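Local atomic coordinates of quinoline 2-oxidoreductase medium subunit (Pseudomonas putida, PDB entry 1T3Q), a protein that binds FAD and probably serves as the flavoprotein subunit of a molybdenum hydroxylase that oxidises quinoline. Residues C[38-42]-C[43-47]. Numbering follows the deposited sequence.
Sequences PLLAF and RLVYP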
loop_
_atom_site.group_PDB
_atom_site.type_symbol
_atom_site.label_atom_id
_atom_site.label_comp_id
_atom_site.label_asym_id
_atom_site.label_seq_id
_atom_site.Cartn_x
_atom_site.Cartn_y
_atom_site.Cartn_z
ATOM N N PRO C 38 -21.433 16.746 -23.019
ATOM C CA PRO C 38 -21.871 17.304 -21.737
ATOM C C PRO C 38 -23.315 16.858 -21.467
ATOM O O PRO C 38 -23.670 16.540 -20.333
ATOM C CB PRO C 38 -21.742 18.804 -21.962
ATOM C CG PRO C 38 -20.496 18.881 -22.808
ATOM C CD PRO C 38 -20.748 17.770 -23.829
ATOM N N LEU C 39 -24.135 16.823 -22.516
ATOM C CA LEU C 39 -25.527 16.392 -22.385
ATOM C C LEU C 39 -25.586 14.942 -21.932
ATOM O O LEU C 39 -26.436 14.572 -21.117
ATOM C CB LEU C 39 -26.276 16.532 -23.715
ATOM C CG LEU C 39 -26.594 17.941 -24.219
ATOM C CD1 LEU C 39 -27.283 17.855 -25.573
ATOM C CD2 LEU C 39 -27.484 18.654 -23.211
ATOM N N LEU C 40 -24.687 14.121 -22.470
ATOM C CA LEU C 40 -24.620 12.709 -22.107
ATOM C C LEU C 40 -24.161 12.561 -20.664
ATOM O O LEU C 40 -24.623 11.675 -19.945
ATOM C CB LEU C 40 -23.654 11.961 -23.035
ATOM C CG LEU C 40 -24.162 11.650 -24.447
ATOM C CD1 LEU C 40 -23.025 11.120 -25.304
ATOM C CD2 LEU C 40 -25.284 10.626 -24.363
ATOM N N ALA C 41 -23.242 13.431 -20.248
ATOM C CA ALA C 41 -22.723 13.404 -18.884
ATOM C C ALA C 41 -23.852 13.662 -17.886
ATOM O O ALA C 41 -23.848 13.123 -16.780
ATOM C CB ALA C 41 -21.616 14.450 -18.719
ATOM N N PHE C 42 -24.815 14.488 -18.287
ATOM C CA PHE C 42 -25.963 14.809 -17.441
ATOM C C PHE C 42 -27.104 13.845 -17.731
ATOM O O PHE C 42 -28.190 13.966 -17.163
ATOM C CB PHE C 42 -26.434 16.236 -17.713
ATOM C CG PHE C 42 -25.520 17.289 -17.161
ATOM C CD1 PHE C 42 -25.286 18.462 -17.868
ATOM C CD2 PHE C 42 -24.908 17.121 -15.924
ATOM C CE1 PHE C 42 -24.455 19.453 -17.348
ATOM C CE2 PHE C 42 -24.075 18.104 -15.396
ATOM C CZ PHE C 42 -23.848 19.270 -16.108
ATOM N N ARG C 43 -26.850 12.901 -18.629
ATOM C CA ARG C 43 -27.841 11.915 -19.020
ATOM C C ARG C 43 -29.148 12.576 -19.429
ATOM O O ARG C 43 -30.231 12.169 -19.004
ATOM C CB ARG C 43 -28.065 10.911 -17.884
ATOM C CG ARG C 43 -26.784 10.179 -17.516
ATOM C CD ARG C 43 -27.024 8.836 -16.854
ATOM N NE ARG C 43 -25.764 8.109 -16.724
ATOM C CZ ARG C 43 -25.661 6.810 -16.472
ATOM N NH1 ARG C 43 -26.752 6.066 -16.317
ATOM N NH2 ARG C 43 -24.463 6.249 -16.388
ATOM N N LEU C 44 -29.029 13.607 -20.261
ATOM C CA LEU C 44 -30.179 14.348 -20.768
ATOM C C LEU C 44 -30.634 13.763 -22.105
ATOM O O LEU C 44 -31.699 14.111 -22.611
ATOM C CB LEU C 44 -29.828 15.828 -20.933
ATOM C CG LEU C 44 -29.526 16.564 -19.624
ATOM C CD1 LEU C 44 -29.106 17.994 -19.915
ATOM C CD2 LEU C 44 -30.763 16.537 -18.730
ATOM N N VAL C 45 -29.812 12.888 -22.675
ATOM C CA VAL C 45 -30.139 12.218 -23.931
ATOM C C VAL C 45 -29.668 10.781 -23.803
ATOM O O VAL C 45 -28.685 10.502 -23.110
ATOM C CB VAL C 45 -29.449 12.874 -25.163
ATOM C CG1 VAL C 45 -29.920 14.315 -25.321
ATOM C CG2 VAL C 45 -27.938 12.817 -25.020
ATOM N N TYR C 46 -30.373 9.865 -24.460
ATOM C CA TYR C 46 -30.022 8.458 -24.389
ATOM C C TYR C 46 -29.947 7.819 -25.766
ATOM O O TYR C 46 -30.824 7.050 -26.154
ATOM C CB TYR C 46 -31.041 7.702 -23.534
ATOM C CG TYR C 46 -31.145 8.200 -22.112
ATOM C CD1 TYR C 46 -31.886 9.337 -21.800
ATOM C CD2 TYR C 46 -30.494 7.532 -21.074
ATOM C CE1 TYR C 46 -31.981 9.800 -20.482
ATOM C CE2 TYR C 46 -30.579 7.985 -19.756
ATOM C CZ TYR C 46 -31.324 9.117 -19.469
ATOM O OH TYR C 46 -31.420 9.555 -18.165
ATOM N N PRO C 47 -28.890 8.127 -26.527
ATOM C CA PRO C 47 -28.758 7.543 -27.863
ATOM C C PRO C 47 -28.446 6.057 -27.785
ATOM O O PRO C 47 -27.859 5.585 -26.814
ATOM C CB PRO C 47 -27.611 8.340 -28.472
ATOM C CG PRO C 47 -26.735 8.613 -27.272
ATOM C CD PRO C 47 -27.753 9.016 -26.219
#
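Leu44 N donates a nearly straight hydrogen bond to Leu39 O, 2.9 Å long with an angle of 175° at the hydrogen. Arg43 N makes a second, weak bond to Leu40 O. Both bonds turn back into the last turn of helix 36-41. Arg43, the donor of the second bond and the first residue to leave the helix, has a positive phi of 52°.

The Arg43 side chain leaves this turn extended from CG to NE, and its CG passes Leu40 O at 3.6 Å. Its guanidinium group is held from outside the turn. NE bonds to Lys2 O, and NH1 forms a salt bridge with Asp129 of the large subunit.

Apolar side chains meet in two patches beside the bonds. In the first, Leu39 CD2 meets Leu44 CD1 at 3.7 Å, and the two side chains cross at about a right angle. Leu44 CG also lies against Phe42 CB, 3.6 Å away. In the second, Leu40 CD2 touches both Val45 CG2 and Pro47 CD, each at 3.5 Å; the proline contact is tighter than usual. Val45 CG2 stands between its own backbone N and carbonyl carbon, with CG1 anti to that carbon (chi1 -62°), and this rotation turns CG2 to Leu40. Val45 O is buried without a polar partner. Phe3, Pro4 and Phe6 also pack on Leu40.

Helix 36-41 follows directly on the FAD-binding loop that includes Ser35, and the side chain of Leu39 lies about 6 Å from the bound cofactor. The positive phi and the two return bonds make this a Schellman motif, with the usual apolar contact between Leu39 and Leu44; it ends helix 36-41 and starts the loop to strand 49-52.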